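Local structure of transcription regulator (Haloarcula marismortui ATCC 43049, 3CRJ) at residues Leu91-Leu96 with Thr185-Ala190; Glu95-Pro100 with Thr165-Ala170; Glu112-Ala117 with Asp125-Asn130; Glu157-Ser162 with Ser191-Ala196. The protein probably binds DNA as a TetR-family transcription factor, most likely a repressor, in which a helix-turn-helix motif is joined to an all-helical C-terminal region that forms dimers. One frame throughout, in Å; residues are numbered along the deposited sequence.

Contact 1: residues Leu91-Leu96 with Thr185-Ala190; sequences LLLDEL and TARQTA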
# COMPACT_ATOMS: atom_id res chain seq x y z
N LEU A 91 0.58 20.44 9.60
CA LEU A 91 0.93 19.73 10.81
C LEU A 91 0.36 18.33 10.81
O LEU A 91 1.01 17.39 11.27
CB LEU A 91 0.44 20.52 12.01
CG LEU A 91 1.45 21.46 12.69
CD1 LEU A 91 2.50 22.04 11.74
CD2 LEU A 91 0.72 22.58 13.49
N LEU A 92 -0.84 18.16 10.29
CA LEU A 92 -1.41 16.82 10.16
C LEU A 92 -0.63 16.01 9.15
O LEU A 92 -0.23 14.88 9.43
CB LEU A 92 -2.88 16.86 9.79
CG LEU A 92 -3.79 16.87 11.01
CD1 LEU A 92 -3.19 17.68 12.14
CD2 LEU A 92 -5.16 17.40 10.65
N LEU A 93 -0.38 16.59 7.97
CA LEU A 93 0.42 15.93 6.98
C LEU A 93 1.79 15.56 7.51
O LEU A 93 2.26 14.46 7.23
CB LEU A 93 0.54 16.75 5.71
CG LEU A 93 -0.80 16.85 5.02
CD1 LEU A 93 -0.73 17.90 3.89
CD2 LEU A 93 -1.27 15.44 4.55
N ASP A 94 2.42 16.47 8.25
CA ASP A 94 3.70 16.15 8.87
C ASP A 94 3.54 14.95 9.77
O ASP A 94 4.30 14.00 9.68
CB ASP A 94 4.23 17.30 9.68
CG ASP A 94 4.66 18.44 8.81
OD1 ASP A 94 4.61 18.32 7.56
OD2 ASP A 94 5.02 19.48 9.40
N GLU A 95 2.51 14.97 10.60
CA GLU A 95 2.25 13.87 11.51
C GLU A 95 2.12 12.53 10.79
O GLU A 95 2.64 11.51 11.26
CB GLU A 95 1.00 14.17 12.32
CG GLU A 95 1.11 13.66 13.71
CD GLU A 95 2.25 14.29 14.49
OE1 GLU A 95 3.00 13.53 15.15
OE2 GLU A 95 2.41 15.54 14.43
N LEU A 96 1.47 12.52 9.64
CA LEU A 96 1.21 11.27 8.93
C LEU A 96 2.39 10.86 8.04
O LEU A 96 2.55 9.68 7.73
CB LEU A 96 -0.05 11.41 8.08
CG LEU A 96 -1.41 11.56 8.75
CD1 LEU A 96 -2.29 12.53 7.99
CD2 LEU A 96 -2.04 10.20 8.85
N THR A 185 9.22 12.12 -0.25
CA THR A 185 8.69 12.58 -1.54
C THR A 185 7.16 12.69 -1.51
O THR A 185 6.59 13.66 -2.05
CB THR A 185 9.10 11.70 -2.75
OG1 THR A 185 8.17 10.63 -2.88
CG2 THR A 185 10.55 11.15 -2.64
N ALA A 186 6.50 11.71 -0.89
CA ALA A 186 5.03 11.77 -0.74
C ALA A 186 4.55 12.98 0.05
O ALA A 186 3.51 13.56 -0.25
CB ALA A 186 4.48 10.49 -0.13
N ARG A 187 5.33 13.38 1.06
CA ARG A 187 5.03 14.61 1.78
C ARG A 187 4.96 15.76 0.81
O ARG A 187 4.05 16.58 0.92
CB ARG A 187 6.09 14.88 2.87
CG ARG A 187 5.76 16.03 3.79
CD ARG A 187 4.27 15.98 4.26
NE ARG A 187 3.83 17.20 4.96
CZ ARG A 187 3.30 18.27 4.37
NH1 ARG A 187 3.12 18.30 3.05
NH2 ARG A 187 2.94 19.32 5.11
N GLN A 188 5.88 15.81 -0.15
CA GLN A 188 5.91 16.88 -1.17
C GLN A 188 4.76 16.77 -2.16
O GLN A 188 4.14 17.79 -2.54
CB GLN A 188 7.22 16.88 -1.95
CG GLN A 188 7.29 18.09 -2.87
CD GLN A 188 8.59 18.19 -3.65
OE1 GLN A 188 9.67 17.97 -3.10
NE2 GLN A 188 8.49 18.52 -4.94
N THR A 189 4.48 15.53 -2.58
CA THR A 189 3.30 15.26 -3.39
C THR A 189 2.04 15.78 -2.67
O THR A 189 1.28 16.58 -3.24
CB THR A 189 3.18 13.78 -3.65
OG1 THR A 189 4.35 13.34 -4.33
CG2 THR A 189 1.96 13.47 -4.51
N ALA A 190 1.86 15.38 -1.41
CA ALA A 190 0.76 15.90 -0.61
C ALA A 190 0.69 17.44 -0.62
O ALA A 190 -0.39 17.98 -0.81
CB ALA A 190 0.81 15.37 0.82

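Contact 2: residues Glu95-Pro100 with Thr165-Ala170; sequences ELLVKP and TIIDGA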
# COMPACT_ATOMS: atom_id res chain seq x y z
N GLU A 95 2.51 14.97 10.60
CA GLU A 95 2.25 13.87 11.51
C GLU A 95 2.12 12.53 10.79
O GLU A 95 2.64 11.51 11.26
CB GLU A 95 1.00 14.17 12.32
CG GLU A 95 1.11 13.66 13.71
CD GLU A 95 2.25 14.29 14.49
OE1 GLU A 95 3.00 13.53 15.15
OE2 GLU A 95 2.41 15.54 14.43
N LEU A 96 1.47 12.52 9.64
CA LEU A 96 1.21 11.27 8.93
C LEU A 96 2.39 10.86 8.04
O LEU A 96 2.55 9.68 7.73
CB LEU A 96 -0.05 11.41 8.08
CG LEU A 96 -1.41 11.56 8.75
CD1 LEU A 96 -2.29 12.53 7.99
CD2 LEU A 96 -2.04 10.20 8.85
N LEU A 97 3.22 11.83 7.65
CA LEU A 97 4.25 11.57 6.63
C LEU A 97 5.69 11.81 7.05
O LEU A 97 6.57 11.18 6.52
CB LEU A 97 3.95 12.31 5.32
CG LEU A 97 3.32 11.58 4.13
CD1 LEU A 97 2.74 10.25 4.49
CD2 LEU A 97 2.28 12.47 3.47
N VAL A 98 5.95 12.71 7.99
CA VAL A 98 7.33 12.89 8.45
C VAL A 98 7.68 12.08 9.71
O VAL A 98 8.74 11.45 9.76
CB VAL A 98 7.73 14.38 8.56
CG1 VAL A 98 7.07 15.16 7.45
CG2 VAL A 98 7.36 14.94 9.92
N LYS A 99 6.80 12.09 10.70
CA LYS A 99 7.02 11.30 11.93
C LYS A 99 7.34 9.81 11.69
O LYS A 99 8.25 9.29 12.34
CB LYS A 99 5.83 11.42 12.91
CG LYS A 99 5.49 12.84 13.33
CD LYS A 99 6.60 13.52 14.17
CE LYS A 99 6.15 14.87 14.78
NZ LYS A 99 5.37 15.76 13.86
N PRO A 100 6.59 9.12 10.78
CA PRO A 100 6.81 7.68 10.56
C PRO A 100 8.11 7.33 9.84
O PRO A 100 8.39 6.13 9.62
CB PRO A 100 5.61 7.25 9.70
CG PRO A 100 4.64 8.37 9.79
CD PRO A 100 5.48 9.60 9.94
N THR A 165 -4.88 8.57 -0.43
CA THR A 165 -4.23 7.69 -1.37
C THR A 165 -2.73 7.92 -1.36
O THR A 165 -1.95 6.97 -1.21
CB THR A 165 -4.81 7.83 -2.79
OG1 THR A 165 -6.22 7.58 -2.75
CG2 THR A 165 -4.13 6.84 -3.72
N ILE A 166 -2.34 9.18 -1.47
CA ILE A 166 -0.94 9.58 -1.34
C ILE A 166 -0.38 8.95 -0.06
O ILE A 166 0.59 8.22 -0.13
CB ILE A 166 -0.76 11.14 -1.41
CG1 ILE A 166 -1.15 11.63 -2.80
CG2 ILE A 166 0.65 11.59 -1.04
CD1 ILE A 166 -1.57 13.07 -2.84
N ILE A 167 -1.03 9.17 1.08
CA ILE A 167 -0.54 8.58 2.33
C ILE A 167 -0.32 7.07 2.21
O ILE A 167 0.78 6.56 2.49
CB ILE A 167 -1.48 8.81 3.51
CG1 ILE A 167 -1.85 10.29 3.66
CG2 ILE A 167 -0.86 8.23 4.82
CD1 ILE A 167 -0.67 11.14 3.81
N ASP A 168 -1.34 6.34 1.78
CA ASP A 168 -1.19 4.90 1.67
C ASP A 168 -0.20 4.49 0.60
O ASP A 168 0.40 3.44 0.72
CB ASP A 168 -2.53 4.18 1.52
CG ASP A 168 -3.30 4.13 2.85
OD1 ASP A 168 -2.67 3.92 3.92
OD2 ASP A 168 -4.54 4.32 2.83
N GLY A 169 -0.02 5.32 -0.43
CA GLY A 169 0.99 5.05 -1.44
C GLY A 169 2.37 5.01 -0.81
O GLY A 169 3.14 4.05 -0.99
N ALA A 170 2.68 6.08 -0.08
CA ALA A 170 3.95 6.25 0.59
C ALA A 170 4.26 5.07 1.51
O ALA A 170 5.38 4.57 1.50
CB ALA A 170 3.94 7.54 1.36

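Contact 3: residues Glu112-Ala117 with Asp125-Asn130; sequences EMRSQA and DRFRQN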
# COMPACT_ATOMS: atom_id res chain seq x y z
N GLU A 112 2.19 -6.46 6.26
CA GLU A 112 1.85 -7.87 6.31
C GLU A 112 0.44 -7.98 6.84
O GLU A 112 -0.39 -8.70 6.27
CB GLU A 112 2.79 -8.66 7.23
CG GLU A 112 4.23 -8.76 6.80
CD GLU A 112 5.07 -9.55 7.80
OE1 GLU A 112 5.90 -8.93 8.50
OE2 GLU A 112 4.89 -10.80 7.91
N MSE A 113 0.16 -7.26 7.91
CA MSE A 113 -1.15 -7.31 8.54
C MSE A 113 -2.24 -6.70 7.67
O MSE A 113 -3.37 -7.19 7.67
CB MSE A 113 -1.10 -6.63 9.90
CG MSE A 113 -0.35 -7.40 10.93
SE MSE A 113 -0.35 -6.47 12.63
CE MSE A 113 -0.38 -4.66 11.92
N ARG A 114 -1.89 -5.65 6.92
CA ARG A 114 -2.83 -5.03 5.97
C ARG A 114 -3.18 -5.97 4.85
O ARG A 114 -4.34 -6.05 4.43
CB ARG A 114 -2.28 -3.75 5.37
CG ARG A 114 -2.47 -2.54 6.23
CD ARG A 114 -2.03 -1.28 5.49
NE ARG A 114 -1.77 -0.17 6.40
CZ ARG A 114 -0.56 0.12 6.89
NH1 ARG A 114 0.50 -0.64 6.57
NH2 ARG A 114 -0.42 1.17 7.72
N SER A 115 -2.18 -6.70 4.36
CA SER A 115 -2.41 -7.67 3.29
C SER A 115 -3.30 -8.80 3.76
O SER A 115 -3.87 -9.50 2.95
CB SER A 115 -1.10 -8.17 2.68
OG SER A 115 -0.47 -9.14 3.50
N GLN A 116 -3.45 -8.95 5.08
CA GLN A 116 -4.35 -9.96 5.66
C GLN A 116 -5.75 -9.52 6.02
O GLN A 116 -6.58 -10.35 6.34
CB GLN A 116 -3.70 -10.61 6.85
CG GLN A 116 -3.04 -11.87 6.46
CD GLN A 116 -2.02 -12.25 7.47
OE1 GLN A 116 -1.25 -11.40 7.94
NE2 GLN A 116 -1.98 -13.54 7.83
N ALA A 117 -6.04 -8.23 5.91
CA ALA A 117 -7.37 -7.69 6.15
C ALA A 117 -8.52 -8.41 5.42
O ALA A 117 -9.59 -8.54 5.99
CB ALA A 117 -7.41 -6.19 5.90
N ASP A 125 -11.80 -4.32 10.10
CA ASP A 125 -12.50 -3.32 10.93
C ASP A 125 -11.56 -2.24 11.46
O ASP A 125 -11.92 -1.05 11.47
CB ASP A 125 -13.18 -3.98 12.13
CG ASP A 125 -14.32 -4.90 11.73
OD1 ASP A 125 -14.82 -4.78 10.60
OD2 ASP A 125 -14.72 -5.76 12.56
N ARG A 126 -10.37 -2.67 11.88
CA ARG A 126 -9.41 -1.86 12.64
C ARG A 126 -8.70 -0.87 11.75
O ARG A 126 -8.43 0.27 12.17
CB ARG A 126 -8.36 -2.78 13.26
CG ARG A 126 -8.38 -2.94 14.76
CD ARG A 126 -9.73 -2.79 15.33
NE ARG A 126 -9.85 -3.48 16.61
CZ ARG A 126 -10.49 -4.63 16.77
NH1 ARG A 126 -11.05 -5.24 15.73
NH2 ARG A 126 -10.58 -5.18 17.98
N PHE A 127 -8.35 -1.32 10.55
CA PHE A 127 -7.68 -0.49 9.56
C PHE A 127 -8.65 0.50 8.94
O PHE A 127 -8.23 1.56 8.49
CB PHE A 127 -7.12 -1.36 8.44
CG PHE A 127 -5.84 -2.09 8.79
CD1 PHE A 127 -4.70 -1.39 9.16
CD2 PHE A 127 -5.78 -3.48 8.70
CE1 PHE A 127 -3.53 -2.07 9.48
CE2 PHE A 127 -4.59 -4.18 9.01
CZ PHE A 127 -3.47 -3.47 9.40
N ARG A 128 -9.93 0.13 8.85
CA ARG A 128 -10.94 1.06 8.34
C ARG A 128 -11.15 2.17 9.38
O ARG A 128 -11.31 3.36 9.07
CB ARG A 128 -12.24 0.33 8.03
CG ARG A 128 -13.39 1.26 7.64
CD ARG A 128 -14.66 0.50 7.25
NE ARG A 128 -14.63 -0.06 5.89
CZ ARG A 128 -14.26 -1.31 5.59
NH1 ARG A 128 -14.29 -1.73 4.33
NH2 ARG A 128 -13.88 -2.15 6.56
N GLN A 129 -11.09 1.76 10.64
CA GLN A 129 -11.26 2.67 11.74
C GLN A 129 -10.18 3.76 11.69
O GLN A 129 -10.48 4.95 11.78
CB GLN A 129 -11.17 1.89 13.06
CG GLN A 129 -12.08 2.40 14.14
CD GLN A 129 -12.09 1.50 15.36
OE1 GLN A 129 -11.92 0.28 15.28
NE2 GLN A 129 -12.31 2.11 16.51
N ASN A 130 -8.93 3.33 11.55
CA ASN A 130 -7.80 4.22 11.44
C ASN A 130 -8.06 5.15 10.28
O ASN A 130 -8.11 6.36 10.44
CB ASN A 130 -6.53 3.41 11.21
CG ASN A 130 -5.26 4.20 11.48
OD1 ASN A 130 -4.50 3.85 12.42
ND2 ASN A 130 -4.97 5.22 10.64

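Contact 4: residues Glu157-Ser162 with Ser191-Ala196; sequences EHVTRS and SEYADA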
# COMPACT_ATOMS: atom_id res chain seq x y z
N GLU A 157 -14.70 15.83 0.27
CA GLU A 157 -14.55 14.38 0.39
C GLU A 157 -13.49 13.86 -0.56
O GLU A 157 -12.71 13.00 -0.19
CB GLU A 157 -15.87 13.63 0.23
CG GLU A 157 -16.48 13.13 1.57
CD GLU A 157 -15.60 12.11 2.35
OE1 GLU A 157 -14.82 11.33 1.73
OE2 GLU A 157 -15.71 12.06 3.60
N HIS A 158 -13.46 14.40 -1.77
CA HIS A 158 -12.55 13.93 -2.79
C HIS A 158 -11.14 14.43 -2.64
O HIS A 158 -10.18 13.72 -2.89
CB HIS A 158 -13.02 14.26 -4.19
CG HIS A 158 -12.01 13.89 -5.20
ND1 HIS A 158 -11.87 12.60 -5.66
CD2 HIS A 158 -11.01 14.61 -5.77
CE1 HIS A 158 -10.85 12.55 -6.49
NE2 HIS A 158 -10.30 13.75 -6.57
N VAL A 159 -10.99 15.69 -2.25
CA VAL A 159 -9.65 16.12 -1.87
C VAL A 159 -9.09 15.25 -0.74
O VAL A 159 -7.94 14.80 -0.83
CB VAL A 159 -9.57 17.65 -1.58
CG1 VAL A 159 -8.18 18.03 -1.18
CG2 VAL A 159 -9.94 18.41 -2.81
N THR A 160 -9.87 14.95 0.30
CA THR A 160 -9.25 14.20 1.40
C THR A 160 -9.01 12.73 1.06
O THR A 160 -8.05 12.12 1.53
CB THR A 160 -9.93 14.42 2.79
OG1 THR A 160 -10.39 13.18 3.35
CG2 THR A 160 -11.02 15.45 2.71
N ARG A 161 -9.87 12.17 0.22
CA ARG A 161 -9.65 10.84 -0.32
C ARG A 161 -8.34 10.80 -1.11
O ARG A 161 -7.57 9.85 -1.00
CB ARG A 161 -10.84 10.41 -1.18
CG ARG A 161 -10.48 9.36 -2.23
CD ARG A 161 -9.86 8.09 -1.62
NE ARG A 161 -10.84 7.37 -0.81
CZ ARG A 161 -11.77 6.55 -1.31
NH1 ARG A 161 -11.83 6.33 -2.63
NH2 ARG A 161 -12.63 5.96 -0.50
N SER A 162 -8.10 11.85 -1.89
CA SER A 162 -6.85 12.02 -2.60
C SER A 162 -5.62 12.03 -1.67
O SER A 162 -4.64 11.31 -1.92
CB SER A 162 -6.90 13.29 -3.42
OG SER A 162 -7.54 13.08 -4.68
N SER A 191 1.79 18.16 -0.42
CA SER A 191 1.69 19.63 -0.48
C SER A 191 1.33 20.14 -1.87
O SER A 191 0.41 20.94 -2.01
CB SER A 191 2.93 20.36 0.04
OG SER A 191 2.66 20.77 1.38
N GLU A 192 2.02 19.65 -2.90
CA GLU A 192 1.71 20.06 -4.26
C GLU A 192 0.24 19.79 -4.56
O GLU A 192 -0.47 20.69 -5.05
CB GLU A 192 2.60 19.33 -5.27
CG GLU A 192 4.03 19.81 -5.28
CD GLU A 192 4.99 18.80 -5.88
OE1 GLU A 192 4.63 17.62 -6.01
OE2 GLU A 192 6.13 19.19 -6.21
N TYR A 193 -0.22 18.59 -4.22
CA TYR A 193 -1.60 18.24 -4.52
C TYR A 193 -2.55 19.19 -3.85
O TYR A 193 -3.49 19.69 -4.49
CB TYR A 193 -1.96 16.81 -4.10
CG TYR A 193 -3.41 16.55 -4.40
CD1 TYR A 193 -3.84 16.39 -5.72
CD2 TYR A 193 -4.35 16.52 -3.38
CE1 TYR A 193 -5.16 16.19 -6.01
CE2 TYR A 193 -5.69 16.33 -3.66
CZ TYR A 193 -6.09 16.17 -4.97
OH TYR A 193 -7.42 15.99 -5.26
N ALA A 194 -2.33 19.42 -2.56
CA ALA A 194 -3.23 20.20 -1.74
C ALA A 194 -3.27 21.65 -2.21
O ALA A 194 -4.33 22.30 -2.22
CB ALA A 194 -2.80 20.14 -0.32
N ASP A 195 -2.11 22.16 -2.62
CA ASP A 195 -1.99 23.57 -2.91
C ASP A 195 -2.67 23.85 -4.24
O ASP A 195 -3.25 24.92 -4.43
CB ASP A 195 -0.53 24.00 -2.93
CG ASP A 195 0.11 24.07 -1.52
OD1 ASP A 195 1.06 24.87 -1.39
OD2 ASP A 195 -0.30 23.36 -0.55
N ALA A 196 -2.62 22.86 -5.12
CA ALA A 196 -3.24 22.96 -6.43
C ALA A 196 -4.76 22.90 -6.33
O ALA A 196 -5.48 23.53 -7.12
CB ALA A 196 -2.71 21.86 -7.34

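Contact 1: residues Leu91-Leu96 with Thr185-Ala190
L93 and R187 mark the nearest approach of two almost antiparallel helices, 85-97 and 181-198, with their CA atoms 7.1 Å apart. The axes of the two short segments come within 10.3 Å, and their N-to-C directions differ by 155°. Arginine is long enough to span this. R187 starts with CG anti to its backbone N (chi1 -172°) and bends at chi2 before running on across to helix 85-97. There NE donates to D94 OD1 at 2.9 Å and NH2 to the same OD1 at 3.1 Å, a side-on salt bridge to a single carboxylate oxygen. The carboxylate and guanidinium planes are 44° apart. L93 supplies the apolar half: its CB lies over one guanidinium face, 3.4 Å from NE of R187, while L93 CD1 meets the small A190 CB at 4.3 Å. NH2 also bonds N90, and NH1 bonds S191 on its own helix. Cutting R187 back to an alanine is likely to leave D94 without its partner across the helices and strip L93 CB of cover. The two-pronged grip and both NH partners fix the guanidinium's rotation, so the charge of this partly exposed arginine is probably balanced even against a leucine.

Contact 2: residues Glu95-Pro100 with Thr165-Ala170
L97 and I167 carry most of this contact, which is wholly apolar across the two segments. Their side chains meet obliquely through methyl groups: I167 CD1 lies 3.3 Å from L97 CD2 and 3.6 Å from L97 CD1, so the isoleucine methyl is set against both branches of the leucine. With CG1 of I167 beside the backbone N (chi1 -52°), a further turn at chi2 brings CD1 up to L97. Beside this pair, L96 CB touches I167 CD1 at 4.3 Å, and L97 CD1 rests on A170 CB, also at 4.3 Å. Branched residues suit such a buried seam, and the small A170 lets L97 CD1 come to its CB. Polar bonds stay outside the apolar patch. K99 NZ forms a salt bridge with E95 OE2 at 3.0 Å, approaching from above the carboxylate plane. On the other segment, buried D168 is answered by R171 and by R173 of the second subunit. Helix 156-176 thus packs between helix 85-97 and the second subunit: I167 touches L96 and L97, A170 touches L97, and I166 meets its own counterpart in the second subunit. R187 and A186 of helix 181-198 pack alongside, and L96 also touches helices 58-78 and 121-148.

Contact 3: residues Glu112-Ala117 with Asp125-Asn130
F127 reaches from helix 121-148 into a niche formed by M113, R114 and A117, and its ring is the centre of the contact. R114 covers one face: its CG sits 3.6 Å from the ring centroid of F127 and 21° off the ring normal, a CH-pi contact. From CG the arginine runs extended to NE, and its guanidinium plane is inclined 33° to the ring. M113, present as selenomethionine, comes in at the ring edge, with CB in the ring plane and 4.0 Å from CZ of F127. Its carbonyl O lies 3.5 Å from F127 CE2. A117 closes the niche with CB 4.2 Å from F127 CD2. A phenylalanine suits this place because it is flat enough to take an aliphatic chain on its face and a second side chain at its rim, without a polar group to satisfy. A chi1 of -77° keeps CG of F127 beside the backbone N and aims the ring. In the next shell, S115 OG donates to E112 O at 2.8 Å, a bond back along the same segment, and S115 also bonds S115 of the second subunit. The carboxylate of E112 receives the backbone N-H groups of Y32 and A33. M176 of the second subunit packs on both R114 and F127. Helix 104-115 is therefore wedged between helix 121-148, the dimer partner and the loop after helix 12-30, while M113 leans on L66 and R126 pairs with D67, both on helix 58-78, which leads from the predicted DNA-binding motif into the core.

Contact 4: residues Glu157-Ser162 with Ser191-Ala196
Y193 and S162 are brought together by two different first torsions. In Y193, a chi1 of 178° swings CG to the far side from the backbone N and sends the ring straight across to helix 156-176; in S162, OG lies beside its own backbone N (chi1 -83°), at the level of the tyrosine hydroxyl. The hydroxyls meet at 3.0 Å, S162 OG to Y193 OH, in a hydrogen bond. S162 CB lies obliquely against the ring, 3.3 Å from Y193 CE2, and V159 CG1 touches the same CE2 at 3.9 Å. A serine is small enough to let the tyrosine approach and polar enough to meet its OH, while valine gives the ring an apolar neighbour. H158 crosses the tyrosine at about a right angle, with NE2 3.9 Å from Y193 OH, too far for a bond. Both of these polar groups turn instead to E192 of the second subunit, whose carboxylate accepts from H158 NE2 and bonds Y193 OH, while S162 OG bonds T189 of that subunit. A phenylalanine in place of Y193 would probably leave S162 and E192 of the second subunit each without a hydroxyl partner. Beneath these side chains the helices run almost antiparallel, with segment directions 169° apart and axes 10.7 Å apart. Two such helices from each subunit, packed into a four-helix bundle, form the dimer interface characteristic of TetR-family regulators, and here the cross-helix tyrosine is part of that interface.

All four contacts lie in the helical C-terminal region. Contacts 1 and 2 begin on the same helix, 85-97, and their centres are about 6 Å apart: helix 85-97 meets helix 181-198 in one and helix 156-176 in the other. Contact 4 joins those last two helices to each other, its centre about 11 Å from that of contact 1, so the three contacts tie three helices pairwise. Contact 3 links helices 104-115 and 121-148, which fall between the partners of contacts 1 and 2 along the chain; its centre is about 23 Å from that of contact 4, nearer the predicted DNA-binding end. Every contact also borders the second subunit, consistent with the same helices serving both chain packing and the dimer.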